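Putative Chlorite dismutase TA0507 (Thermoplasma acidophilum, PDB 3DTZ) is of unknown function but may bind heme and act as an oxidoreductase of the chlorite dismutase type. Local coordinates at residues N87-L90 with M91-A94; A100-R103 with P104-S108; S119-A123 with M124-L128; R208-E211 with K212-A216; L233-A236 with G237-A240. One frame throughout, in Å; residues are numbered along the deposited sequence.

How the contacts relate
All five contacts are local, and each sits where a helix begins, ends or meets a strand. Contacts 1 and 2 mark the two ends of helix 88-102, their centres about 19 Å apart, and both touch the second subunit of the pentamer. Contact 5 also reaches the antiparallel sheet that receives contact 2, with about 8 Å between the nearest atoms of the two. Contacts 3 and 4 belong to the other part of the chain: their centres lie about 23 Å from each other but about 37 Å from that of contact 2, on the far side of the chain's centre. Contact 4 faces the third subunit. Nothing in the geometry of the five contacts links them to the heme site expected of the family.

Contact 1: residues N87-L90 with M91-A94; sequences NPDL and MILA
Met91 N donates to Asn87 O at 3.1 Å and so closes the first turn of helix 88-102. The same N-H leans weakly on Pro88 O, whose better donor is Ile92 N at 3.2 Å. Further on, Leu93 N reaches Asp89 O at 3.1 Å with a nearly straight N-H (165°), and Ala94 N reaches Leu90 O at 3.0 Å. Two of these carbonyls have additional partners: Leu90 O accepts from the hydroxyl of Tyr64, and Pro88 O is hydrogen-bonded to Tyr73 of the second subunit.

The start of the helix shows the N-cap principle. Asn87 OD1 takes the N-H of Asp89 at 2.9 Å, the donor tilted from the amide plane, and more weakly that of Leu90 at 3.4 Å, serving two N-H groups that have no preceding helical carbonyl. The backbone N of Asn87 is itself hydrogen-bonded to Ser85 OG, and Pro88, in the first helical position, has no N-H to satisfy.

Between the side chains the touches are lighter. With CG of Asp89 turned away from its own N (chi1 175°), the carboxylate stands near Leu93, OD2 lying 3.9 Å from Leu93 CD1. That same methyl group is 4.3 Å from Leu90 CD2. The selenomethionine Met91, bent at chi2 and chi3, runs to the other side and packs on Tyr25 and Ser27 of strand 25-33 and on Tyr83 of strand 79-85.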
loop_
_atom_site.group_PDB
_atom_site.type_symbol
_atom_site.label_atom_id
_atom_site.label_comp_id
_atom_site.label_asym_id
_atom_site.label_seq_id
_atom_site.Cartn_x
_atom_site.Cartn_y
_atom_site.Cartn_z
ATOM N N ASN D 87 13.829 30.509 -4.078
ATOM C CA ASN D 87 14.919 29.897 -4.874
ATOM C C ASN D 87 14.770 28.373 -4.951
ATOM O O ASN D 87 15.004 27.680 -3.957
ATOM C CB ASN D 87 16.298 30.262 -4.296
ATOM C CG ASN D 87 17.455 29.887 -5.236
ATOM O OD1 ASN D 87 17.349 28.961 -6.037
ATOM N ND2 ASN D 87 18.553 30.631 -5.146
ATOM N N PRO D 88 14.427 27.849 -6.139
ATOM C CA PRO D 88 14.211 26.399 -6.279
ATOM C C PRO D 88 15.487 25.563 -6.093
ATOM O O PRO D 88 15.401 24.390 -5.733
ATOM C CB PRO D 88 13.623 26.253 -7.688
ATOM C CG PRO D 88 14.065 27.445 -8.427
ATOM C CD PRO D 88 14.247 28.565 -7.414
ATOM N N ASP D 89 16.645 26.191 -6.305
ATOM C CA ASP D 89 17.967 25.610 -6.027
ATOM C C ASP D 89 18.179 25.469 -4.531
ATOM O O ASP D 89 18.669 24.449 -4.054
ATOM C CB ASP D 89 19.071 26.481 -6.683
ATOM C CG ASP D 89 20.505 26.021 -6.343
ATOM O OD1 ASP D 89 20.821 24.822 -6.528
ATOM O OD2 ASP D 89 21.320 26.880 -5.909
ATOM N N LEU D 90 17.788 26.482 -3.774
ATOM C CA LEU D 90 17.788 26.349 -2.324
ATOM C C LEU D 90 16.827 25.271 -1.843
ATOM O O LEU D 90 17.070 24.661 -0.817
ATOM C CB LEU D 90 17.507 27.690 -1.645
ATOM C CG LEU D 90 18.590 28.775 -1.851
ATOM C CD1 LEU D 90 18.233 29.955 -1.002
ATOM C CD2 LEU D 90 19.981 28.238 -1.483
HETATM N N MSE D 91 15.735 25.041 -2.569
HETATM C CA MSE D 91 14.754 24.034 -2.135
HETATM C C MSE D 91 15.353 22.622 -2.256
HETATM O O MSE D 91 15.183 21.786 -1.362
HETATM C CB MSE D 91 13.425 24.156 -2.920
HETATM C CG MSE D 91 12.657 25.487 -2.653
HETATM SE SE MSE D 91 12.264 25.759 -0.759
HETATM C CE MSE D 91 10.837 24.499 -0.509
ATOM N N ILE D 92 16.046 22.355 -3.358
ATOM C CA ILE D 92 16.644 21.009 -3.522
ATOM C C ILE D 92 17.838 20.834 -2.552
ATOM O O ILE D 92 18.010 19.770 -1.938
ATOM C CB ILE D 92 16.995 20.691 -5.003
ATOM C CG1 ILE D 92 17.599 19.266 -5.117
ATOM C CG2 ILE D 92 17.926 21.719 -5.620
ATOM C CD1 ILE D 92 16.640 18.206 -4.674
ATOM N N LEU D 93 18.625 21.893 -2.376
ATOM C CA LEU D 93 19.748 21.865 -1.394
ATOM C C LEU D 93 19.282 21.585 0.040
ATOM O O LEU D 93 19.926 20.819 0.796
ATOM C CB LEU D 93 20.526 23.184 -1.449
ATOM C CG LEU D 93 21.460 23.290 -2.652
ATOM C CD1 LEU D 93 21.957 24.698 -2.784
ATOM C CD2 LEU D 93 22.641 22.292 -2.521
ATOM N N ALA D 94 18.156 22.188 0.401
ATOM C CA ALA D 94 17.568 22.002 1.736
ATOM C C ALA D 94 17.103 20.561 1.894
ATOM O O ALA D 94 17.405 19.925 2.890
ATOM C CB ALA D 94 16.400 22.950 1.928
#

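Contact 2: residues A100-R103 with P104-S108; sequences ASMR and PIAVS
Met102 and Ala106 meet across the turn that carries helix 88-102 into strand 106-116 of the antiparallel sheet. The terminal methyl of the selenomethionine does the touching: Met102 CE rests 3.6 Å from Ala106 CB. Bends at chi2 (-53°) and chi3 (-70°) curl the Met102 chain so that this methyl reaches the alanine.

Arg103 and Pro104 cross at a slant, the aliphatic start of the arginine lying against the ring so that Arg103 CG is 3.6 Å from Pro104 CD. The guanidinium then turns back over the helix, one face near Ala100 N, and its polar end belongs to the second subunit: NH1 donates to Leu243 O and NH2 makes a salt bridge with Asp78 there. Pro104 CD also stands against the end of the helix, 3.4 Å from Ala100 O. A glycine at Pro104 takes away the ring, and Arg103 CG and the Ala100 carbonyl would probably lose their neighbour, leaving the turn freer to flex.

Met102 O is the common acceptor, gripped by Ile105 N at 3.0 Å from above the carbonyl plane and only weakly by Ala106 N, while Ile105 CG1 lies 3.5 Å from this same oxygen.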
loop_
_atom_site.group_PDB
_atom_site.type_symbol
_atom_site.label_atom_id
_atom_site.label_comp_id
_atom_site.label_asym_id
_atom_site.label_seq_id
_atom_site.Cartn_x
_atom_site.Cartn_y
_atom_site.Cartn_z
ATOM N N ALA D 100 20.418 13.982 4.119
ATOM C CA ALA D 100 21.777 13.473 4.405
ATOM C C ALA D 100 21.957 13.336 5.907
ATOM O O ALA D 100 22.620 12.402 6.373
ATOM C CB ALA D 100 22.826 14.411 3.843
ATOM N N SER D 101 21.357 14.266 6.657
ATOM C CA SER D 101 21.471 14.246 8.116
ATOM C C SER D 101 20.605 13.175 8.749
ATOM O O SER D 101 20.994 12.572 9.772
ATOM C CB SER D 101 21.110 15.624 8.696
ATOM O OG SER D 101 22.256 16.467 8.549
HETATM N N MSE D 102 19.437 12.947 8.144
HETATM C CA MSE D 102 18.460 12.024 8.710
HETATM C C MSE D 102 18.751 10.588 8.313
HETATM O O MSE D 102 18.474 9.706 9.097
HETATM C CB MSE D 102 17.028 12.343 8.269
HETATM C CG MSE D 102 16.418 13.655 8.735
HETATM SE SE MSE D 102 16.505 13.925 10.700
HETATM C CE MSE D 102 15.279 12.630 11.173
ATOM N N ARG D 103 19.289 10.342 7.107
ATOM C CA ARG D 103 19.371 8.956 6.613
ATOM C C ARG D 103 20.128 7.920 7.484
ATOM O O ARG D 103 19.710 6.770 7.524
ATOM C CB ARG D 103 19.727 8.880 5.114
ATOM C CG ARG D 103 21.147 8.932 4.782
ATOM C CD ARG D 103 21.383 8.429 3.337
ATOM N NE ARG D 103 20.741 9.285 2.332
ATOM C CZ ARG D 103 21.268 10.392 1.799
ATOM N NH1 ARG D 103 22.453 10.886 2.204
ATOM N NH2 ARG D 103 20.604 11.037 0.866
ATOM N N PRO D 104 21.212 8.317 8.192
ATOM C CA PRO D 104 21.862 7.306 9.054
ATOM C C PRO D 104 20.992 6.811 10.210
ATOM O O PRO D 104 21.260 5.725 10.745
ATOM C CB PRO D 104 23.097 8.052 9.613
ATOM C CG PRO D 104 23.297 9.209 8.668
ATOM C CD PRO D 104 21.914 9.613 8.267
ATOM N N ILE D 105 19.952 7.571 10.582
ATOM C CA ILE D 105 19.120 7.202 11.738
ATOM C C ILE D 105 17.609 7.153 11.499
ATOM O O ILE D 105 16.845 6.885 12.430
ATOM C CB ILE D 105 19.379 8.151 12.958
ATOM C CG1 ILE D 105 19.029 9.602 12.601
ATOM C CG2 ILE D 105 20.842 7.995 13.423
ATOM C CD1 ILE D 105 18.890 10.538 13.800
ATOM N N ALA D 106 17.157 7.510 10.302
ATOM C CA ALA D 106 15.716 7.692 10.094
ATOM C C ALA D 106 15.319 7.496 8.643
ATOM O O ALA D 106 16.170 7.515 7.758
ATOM C CB ALA D 106 15.314 9.093 10.522
ATOM N N VAL D 107 14.030 7.297 8.408
ATOM C CA VAL D 107 13.518 7.258 7.035
ATOM C C VAL D 107 12.441 8.329 6.851
ATOM O O VAL D 107 11.765 8.689 7.810
ATOM C CB VAL D 107 12.936 5.860 6.706
ATOM C CG1 VAL D 107 11.694 5.572 7.527
ATOM C CG2 VAL D 107 12.666 5.734 5.206
ATOM N N SER D 108 12.290 8.845 5.642
ATOM C CA SER D 108 11.255 9.850 5.433
ATOM C C SER D 108 9.923 9.172 5.277
ATOM O O SER D 108 9.811 8.153 4.585
ATOM C CB SER D 108 11.550 10.723 4.225
ATOM O OG SER D 108 10.558 11.741 4.071
#

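Contact 3: residues S119-A123 with M124-L128; sequences SPYNA and MNKKL
Tyr121 and Leu128 make the apolar heart of this contact. Leu128 CA sits over one face of the ring, 4.2 Å from its centroid in a CH-pi contact displaced toward the rim, while Leu128 CD1 reaches Tyr121 CD1 at 3.7 Å. Lys126 is modelled in two conformers, and the approach of its NZ in one of them, to 3.7 Å from Tyr121 CE2, is tentative. The phenol's polar end is held elsewhere, its OH hydrogen-bonded to Ser181 O. With alanine at Tyr121, the Leu128 side chain would probably lose the surface it packs on and Ser181 O its hydroxyl partner.

Among the backbone bonds, Tyr121 O is gripped twice, from opposite faces of its carbonyl plane: by Met124 N at 2.9 Å and by Lys126 N, also at 2.9 Å. Asn122 O accepts from Asn125 N at 3.2 Å, well above the carbonyl plane, in the type I turn from Asn122 to Asn125.

One water adds a polar bridge. It donates to Asn122 OD1 at 2.7 Å and accepts from Leu128 N at 2.9 Å, so an N-H in the first turn of helix 128-132 is satisfied by a water that the Asn122 side chain holds. Asn122 CG, swung opposite the residue's carbonyl carbon (chi1 -62°), puts the amide oxygen within range of this water.

Together the pair Lys126 N to Tyr121 O and Asn125 N to Asn122 O, with Asn125 at positive phi as the C-prime residue, forms the Schellman motif that ends the short helix 119-122.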
loop_
_atom_site.group_PDB
_atom_site.type_symbol
_atom_site.label_atom_id
_atom_site.label_comp_id
_atom_site.label_asym_id
_atom_site.label_seq_id
_atom_site.Cartn_x
_atom_site.Cartn_y
_atom_site.Cartn_z
ATOM N N SER D 119 -2.758 34.853 -3.755
ATOM C CA SER D 119 -3.906 35.695 -4.067
ATOM C C SER D 119 -4.839 36.006 -2.876
ATOM O O SER D 119 -5.305 37.146 -2.776
ATOM C CB SER D 119 -4.671 35.220 -5.317
ATOM O OG SER D 119 -5.249 33.946 -5.112
ATOM N N PRO D 120 -5.092 35.031 -1.952
ATOM C CA PRO D 120 -5.928 35.379 -0.771
ATOM C C PRO D 120 -5.298 36.448 0.115
ATOM O O PRO D 120 -6.014 37.259 0.694
ATOM C CB PRO D 120 -6.011 34.067 0.036
ATOM C CG PRO D 120 -5.546 33.022 -0.829
ATOM C CD PRO D 120 -4.711 33.600 -1.930
ATOM N N TYR D 121 -3.969 36.468 0.187
ATOM C CA TYR D 121 -3.263 37.496 0.967
ATOM C C TYR D 121 -3.312 38.815 0.231
ATOM O O TYR D 121 -3.702 39.856 0.816
ATOM C CB TYR D 121 -1.795 37.051 1.267
ATOM C CG TYR D 121 -1.748 35.992 2.346
ATOM C CD1 TYR D 121 -2.011 34.640 2.046
ATOM C CD2 TYR D 121 -1.486 36.339 3.678
ATOM C CE1 TYR D 121 -2.013 33.656 3.067
ATOM C CE2 TYR D 121 -1.489 35.379 4.682
ATOM C CZ TYR D 121 -1.754 34.055 4.376
ATOM O OH TYR D 121 -1.759 33.146 5.394
ATOM N N ASN D 122 -2.965 38.781 -1.067
ATOM C CA ASN D 122 -2.980 40.005 -1.885
ATOM C C ASN D 122 -4.355 40.680 -1.908
ATOM O O ASN D 122 -4.454 41.914 -1.873
ATOM C CB ASN D 122 -2.476 39.765 -3.312
ATOM C CG ASN D 122 -1.014 39.287 -3.370
ATOM O OD1 ASN D 122 -0.230 39.516 -2.451
ATOM N ND2 ASN D 122 -0.641 38.660 -4.493
ATOM N N ALA D 123 -5.409 39.860 -1.885
ATOM C CA ALA D 123 -6.795 40.355 -1.884
ATOM C C ALA D 123 -7.125 41.152 -0.618
ATOM O O ALA D 123 -8.050 41.963 -0.613
ATOM C CB ALA D 123 -7.775 39.161 -2.006
HETATM N N MSE D 124 -6.394 40.868 0.462
HETATM C CA MSE D 124 -6.637 41.526 1.742
HETATM C C MSE D 124 -5.532 42.515 2.104
HETATM O O MSE D 124 -5.414 42.905 3.263
HETATM C CB MSE D 124 -6.736 40.515 2.872
HETATM C CG MSE D 124 -7.418 39.229 2.557
HETATM SE SE MSE D 124 -7.623 38.243 4.208
HETATM C CE MSE D 124 -5.928 38.660 5.056
ATOM N N ASN D 125 -4.749 42.932 1.109
ATOM C CA ASN D 125 -3.623 43.880 1.322
ATOM C C ASN D 125 -2.606 43.334 2.325
ATOM O O ASN D 125 -2.078 44.080 3.175
ATOM C CB ASN D 125 -4.099 45.237 1.812
ATOM C CG ASN D 125 -5.052 45.901 0.862
ATOM O OD1 ASN D 125 -4.943 45.731 -0.354
ATOM N ND2 ASN D 125 -5.958 46.721 1.401
ATOM N N LYS D 126 -2.364 42.035 2.241
ATOM C CA LYS D 126 -1.344 41.412 3.076
ATOM C C LYS D 126 -0.303 40.748 2.202
ATOM O O LYS D 126 -0.593 40.350 1.063
ATOM C CB LYS D 126 -1.969 40.403 4.047
ATOM C CG LYS D 126 -2.976 41.021 5.034
ATOM C CD LYS D 126 -3.321 40.042 6.148
ATOM C CE LYS D 126 -3.954 38.784 5.593
ATOM N NZ LYS D 126 -3.786 37.606 6.502
ATOM N N LYS D 127 0.914 40.622 2.736
ATOM C CA LYS D 127 1.997 39.911 2.039
ATOM C C LYS D 127 2.152 38.543 2.665
ATOM O O LYS D 127 2.361 38.424 3.883
ATOM C CB LYS D 127 3.313 40.713 2.133
ATOM C CG LYS D 127 3.193 42.110 1.599
ATOM C CD LYS D 127 4.330 43.009 2.084
ATOM C CE LYS D 127 4.092 44.457 1.676
ATOM N NZ LYS D 127 5.327 45.288 1.830
ATOM N N LEU D 128 1.983 37.505 1.852
ATOM C CA LEU D 128 2.116 36.133 2.344
ATOM C C LEU D 128 3.470 35.955 3.050
ATOM O O LEU D 128 3.539 35.342 4.113
ATOM C CB LEU D 128 1.900 35.112 1.221
ATOM C CG LEU D 128 1.835 33.638 1.664
ATOM C CD1 LEU D 128 0.939 32.851 0.682
ATOM C CD2 LEU D 128 3.228 33.033 1.636
HETATM O O HOH W 1 1.475 38.060 -0.953
#

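Contact 4: residues R208-E211 with K212-A216; sequences RVTE and KLREA
Val209 and Leu213 run alongside each other, with Val209 CG1 3.9 Å from Leu213 CD1. This apolar strip faces inward: Val209 packs on His173, and Leu213 on His166, Met169 and Ala170, so it lies against helix 156-172 and the loop after it. A second parallel pair, Thr210 and Arg214, runs along another side, where the methyl Thr210 CG2 is 3.5 Å from Arg214 NH1. Thr210 CG2 points opposite its own N (chi1 of -55° placing OG1 beside that N instead), which gives the methyl to the arginine and lets OG1 bond to Trp206 O.

The backbone bonds record how helix 203-213 comes to its end. Lys212 N to Arg208 O, at 2.9 Å, and Leu213 N to Val209 O are regular helical bonds. At Arg214 the pattern changes: its N-H bonds only weakly to Thr210 O and goes also to Glu211 O at 3.2 Å, from above that carbonyl plane. A type I turn from Leu213 to Ala216 follows.

Two waters serve the carbonyls of Thr210 and Glu211. One donates to Thr210 O and accepts from Arg214 NH1 at 2.8 Å, in the plane of the guanidinium at its edge; the other donates to Glu211 O at 2.7 Å and to Glu215 OE2.

The charged side chains pair within the segment and beyond it. Lys212 NZ and Glu215 OE1 form a long salt bridge of 3.7 Å, whereas Arg208 forms salt bridges with Asp175 of its own chain and Glu23 of the third subunit, and Arg214 with Glu193 of that subunit.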
loop_
_atom_site.group_PDB
_atom_site.type_symbol
_atom_site.label_atom_id
_atom_site.label_comp_id
_atom_site.label_asym_id
_atom_site.label_seq_id
_atom_site.Cartn_x
_atom_site.Cartn_y
_atom_site.Cartn_z
ATOM N N ARG D 208 -13.087 21.636 14.887
ATOM C CA ARG D 208 -14.483 22.118 14.829
ATOM C C ARG D 208 -14.750 22.966 13.597
ATOM O O ARG D 208 -15.796 22.809 12.944
ATOM C CB ARG D 208 -14.886 22.855 16.098
ATOM C CG ARG D 208 -15.031 21.930 17.287
ATOM C CD ARG D 208 -15.687 22.651 18.449
ATOM N NE ARG D 208 -14.905 23.783 18.925
ATOM C CZ ARG D 208 -13.969 23.690 19.863
ATOM N NH1 ARG D 208 -13.699 22.507 20.421
ATOM N NH2 ARG D 208 -13.309 24.774 20.241
ATOM N N VAL D 209 -13.806 23.846 13.273
ATOM C CA VAL D 209 -13.898 24.641 12.038
ATOM C C VAL D 209 -13.983 23.714 10.830
ATOM O O VAL D 209 -14.831 23.888 9.959
ATOM C CB VAL D 209 -12.679 25.584 11.812
ATOM C CG1 VAL D 209 -12.818 26.246 10.436
ATOM C CG2 VAL D 209 -12.567 26.641 12.906
ATOM N N THR D 210 -13.077 22.731 10.770
ATOM C CA THR D 210 -13.070 21.780 9.663
ATOM C C THR D 210 -14.402 21.035 9.600
ATOM O O THR D 210 -14.962 20.827 8.525
ATOM C CB THR D 210 -11.863 20.798 9.768
ATOM O OG1 THR D 210 -10.671 21.564 9.858
ATOM C CG2 THR D 210 -11.751 19.935 8.536
ATOM N N GLU D 211 -14.918 20.635 10.756
ATOM C CA GLU D 211 -16.189 19.897 10.788
ATOM C C GLU D 211 -17.323 20.755 10.208
ATOM O O GLU D 211 -18.152 20.273 9.431
ATOM C CB GLU D 211 -16.517 19.502 12.217
ATOM C CG GLU D 211 -17.766 18.614 12.336
ATOM C CD GLU D 211 -18.127 18.338 13.778
ATOM O OE1 GLU D 211 -17.332 18.682 14.679
ATOM O OE2 GLU D 211 -19.216 17.782 14.012
ATOM N N LYS D 212 -17.344 22.033 10.582
ATOM C CA LYS D 212 -18.349 22.949 10.033
ATOM C C LYS D 212 -18.213 23.086 8.507
ATOM O O LYS D 212 -19.205 23.101 7.783
ATOM C CB LYS D 212 -18.261 24.304 10.702
ATOM C CG LYS D 212 -19.351 25.289 10.248
ATOM C CD LYS D 212 -20.764 24.757 10.559
ATOM C CE LYS D 212 -21.830 25.809 10.291
ATOM N NZ LYS D 212 -21.593 26.436 8.966
ATOM N N LEU D 213 -16.974 23.161 8.024
ATOM C CA LEU D 213 -16.729 23.330 6.597
ATOM C C LEU D 213 -17.100 22.117 5.750
ATOM O O LEU D 213 -17.161 22.220 4.516
ATOM C CB LEU D 213 -15.288 23.781 6.345
ATOM C CG LEU D 213 -14.936 25.202 6.795
ATOM C CD1 LEU D 213 -13.439 25.414 6.714
ATOM C CD2 LEU D 213 -15.665 26.250 5.928
ATOM N N ARG D 214 -17.391 20.983 6.402
ATOM C CA ARG D 214 -17.955 19.823 5.695
ATOM C C ARG D 214 -19.320 20.175 5.095
ATOM O O ARG D 214 -19.840 19.452 4.233
ATOM C CB ARG D 214 -18.104 18.586 6.615
ATOM C CG ARG D 214 -16.788 17.913 7.046
ATOM C CD ARG D 214 -16.043 17.386 5.845
ATOM N NE ARG D 214 -15.045 16.336 6.108
ATOM C CZ ARG D 214 -13.723 16.518 6.225
ATOM N NH1 ARG D 214 -13.183 17.731 6.163
ATOM N NH2 ARG D 214 -12.919 15.463 6.429
ATOM N N GLU D 215 -19.888 21.286 5.572
ATOM C CA GLU D 215 -21.226 21.724 5.163
ATOM C C GLU D 215 -21.203 22.546 3.865
ATOM O O GLU D 215 -22.269 22.848 3.303
ATOM C CB GLU D 215 -21.930 22.485 6.311
ATOM C CG GLU D 215 -22.220 21.580 7.538
ATOM C CD GLU D 215 -22.840 22.312 8.728
ATOM O OE1 GLU D 215 -23.516 23.347 8.539
ATOM O OE2 GLU D 215 -22.651 21.835 9.870
ATOM N N ALA D 216 -19.996 22.884 3.394
ATOM C CA ALA D 216 -19.807 23.609 2.129
ATOM C C ALA D 216 -19.927 22.700 0.894
ATOM O O ALA D 216 -19.414 21.576 0.890
ATOM C CB ALA D 216 -18.468 24.318 2.129
HETATM O O HOH W 2 -14.341 20.221 5.824
HETATM O O HOH W 3 -20.628 19.369 9.915
#

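Contact 5: residues L233-A236 with G237-A240; sequences LVDA and GDIA
Asp238 N donates to Asp235 O at 3.0 Å, reaching it from above the carbonyl plane, and Ile239 N adds a weak bond to the same oxygen as the chain turns from strand into helix. Beside this turn the side chains of Val234 and Ile239 meet nearly perpendicular. Val234 CG1 approaches Ile239 CD1 at 3.8 Å; Ile239 carries its CG1 branch opposite the backbone N (chi1 -165°), which, with chi2 at 48°, brings CD1 to the valine. The other valine methyl, CG2, lies 4.0 Å from Asp238 CB, the two side chains passing antiparallel.

Water mediates the polar part. One molecule accepts from Asp235 N and donates to Asp238 OD2 at 2.8 Å, tying that carboxylate to the backbone where the turn begins. A second donates to Ala236 O at 2.6 Å and accepts from Ala240 N, bridging the carbonyl and amide of the first helical turn.

This strand-to-helix junction joins strand 229-234 to the C-terminal helix 236-243. Val234 pairs through its backbone with Ile69 of strand 64-72, Val234 and Ile239 both rest on Arg71 of that strand, and Ala236, Ile239 and Ala240 pack against the long helix 41-60.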
loop_
_atom_site.group_PDB
_atom_site.type_symbol
_atom_site.label_atom_id
_atom_site.label_comp_id
_atom_site.label_asym_id
_atom_site.label_seq_id
_atom_site.Cartn_x
_atom_site.Cartn_y
_atom_site.Cartn_z
ATOM N N LEU D 233 4.950 22.699 17.556
ATOM C CA LEU D 233 6.194 23.453 17.367
ATOM C C LEU D 233 7.270 23.080 18.409
ATOM O O LEU D 233 6.992 23.006 19.628
ATOM C CB LEU D 233 5.909 24.977 17.441
ATOM C CG LEU D 233 7.092 25.894 17.158
ATOM C CD1 LEU D 233 7.456 25.850 15.655
ATOM C CD2 LEU D 233 6.701 27.293 17.613
ATOM N N VAL D 234 8.512 22.910 17.939
ATOM C CA VAL D 234 9.629 22.575 18.827
ATOM C C VAL D 234 10.919 23.291 18.379
ATOM O O VAL D 234 11.171 23.457 17.190
ATOM C CB VAL D 234 9.861 21.025 18.890
ATOM C CG1 VAL D 234 10.327 20.481 17.545
ATOM C CG2 VAL D 234 10.855 20.665 20.053
ATOM N N ASP D 235 11.693 23.757 19.346
ATOM C CA ASP D 235 12.996 24.341 19.019
ATOM C C ASP D 235 14.007 23.223 18.735
ATOM O O ASP D 235 13.943 22.134 19.320
ATOM C CB ASP D 235 13.473 25.288 20.124
ATOM C CG ASP D 235 12.608 26.549 20.238
ATOM O OD1 ASP D 235 12.098 27.056 19.212
ATOM O OD2 ASP D 235 12.434 27.041 21.366
ATOM N N ALA D 236 14.918 23.477 17.792
ATOM C CA ALA D 236 15.958 22.488 17.403
ATOM C C ALA D 236 16.710 21.877 18.607
ATOM O O ALA D 236 16.943 20.672 18.654
ATOM C CB ALA D 236 16.974 23.157 16.448
ATOM N N GLY D 237 17.065 22.712 19.587
ATOM C CA GLY D 237 17.765 22.239 20.788
ATOM C C GLY D 237 16.966 21.418 21.789
ATOM O O GLY D 237 17.540 20.870 22.744
ATOM N N ASP D 238 15.644 21.330 21.595
ATOM C CA ASP D 238 14.768 20.614 22.542
ATOM C C ASP D 238 14.285 19.266 21.997
ATOM O O ASP D 238 13.828 18.393 22.764
ATOM C CB ASP D 238 13.549 21.471 22.905
ATOM C CG ASP D 238 13.904 22.681 23.739
ATOM O OD1 ASP D 238 14.980 22.701 24.377
ATOM O OD2 ASP D 238 13.077 23.615 23.775
ATOM N N ILE D 239 14.398 19.084 20.681
ATOM C CA ILE D 239 13.768 17.906 20.031
ATOM C C ILE D 239 14.362 16.541 20.470
ATOM O O ILE D 239 13.616 15.608 20.759
ATOM C CB ILE D 239 13.554 18.126 18.462
ATOM C CG1 ILE D 239 12.588 17.097 17.835
ATOM C CG2 ILE D 239 14.886 18.153 17.751
ATOM C CD1 ILE D 239 11.304 16.904 18.573
ATOM N N ALA D 240 15.685 16.441 20.591
ATOM C CA ALA D 240 16.296 15.179 20.999
ATOM C C ALA D 240 15.810 14.750 22.377
ATOM O O ALA D 240 15.548 13.561 22.631
ATOM C CB ALA D 240 17.827 15.270 20.936
HETATM O O HOH W 4 10.820 23.573 22.116
HETATM O O HOH W 5 17.536 18.603 20.165
#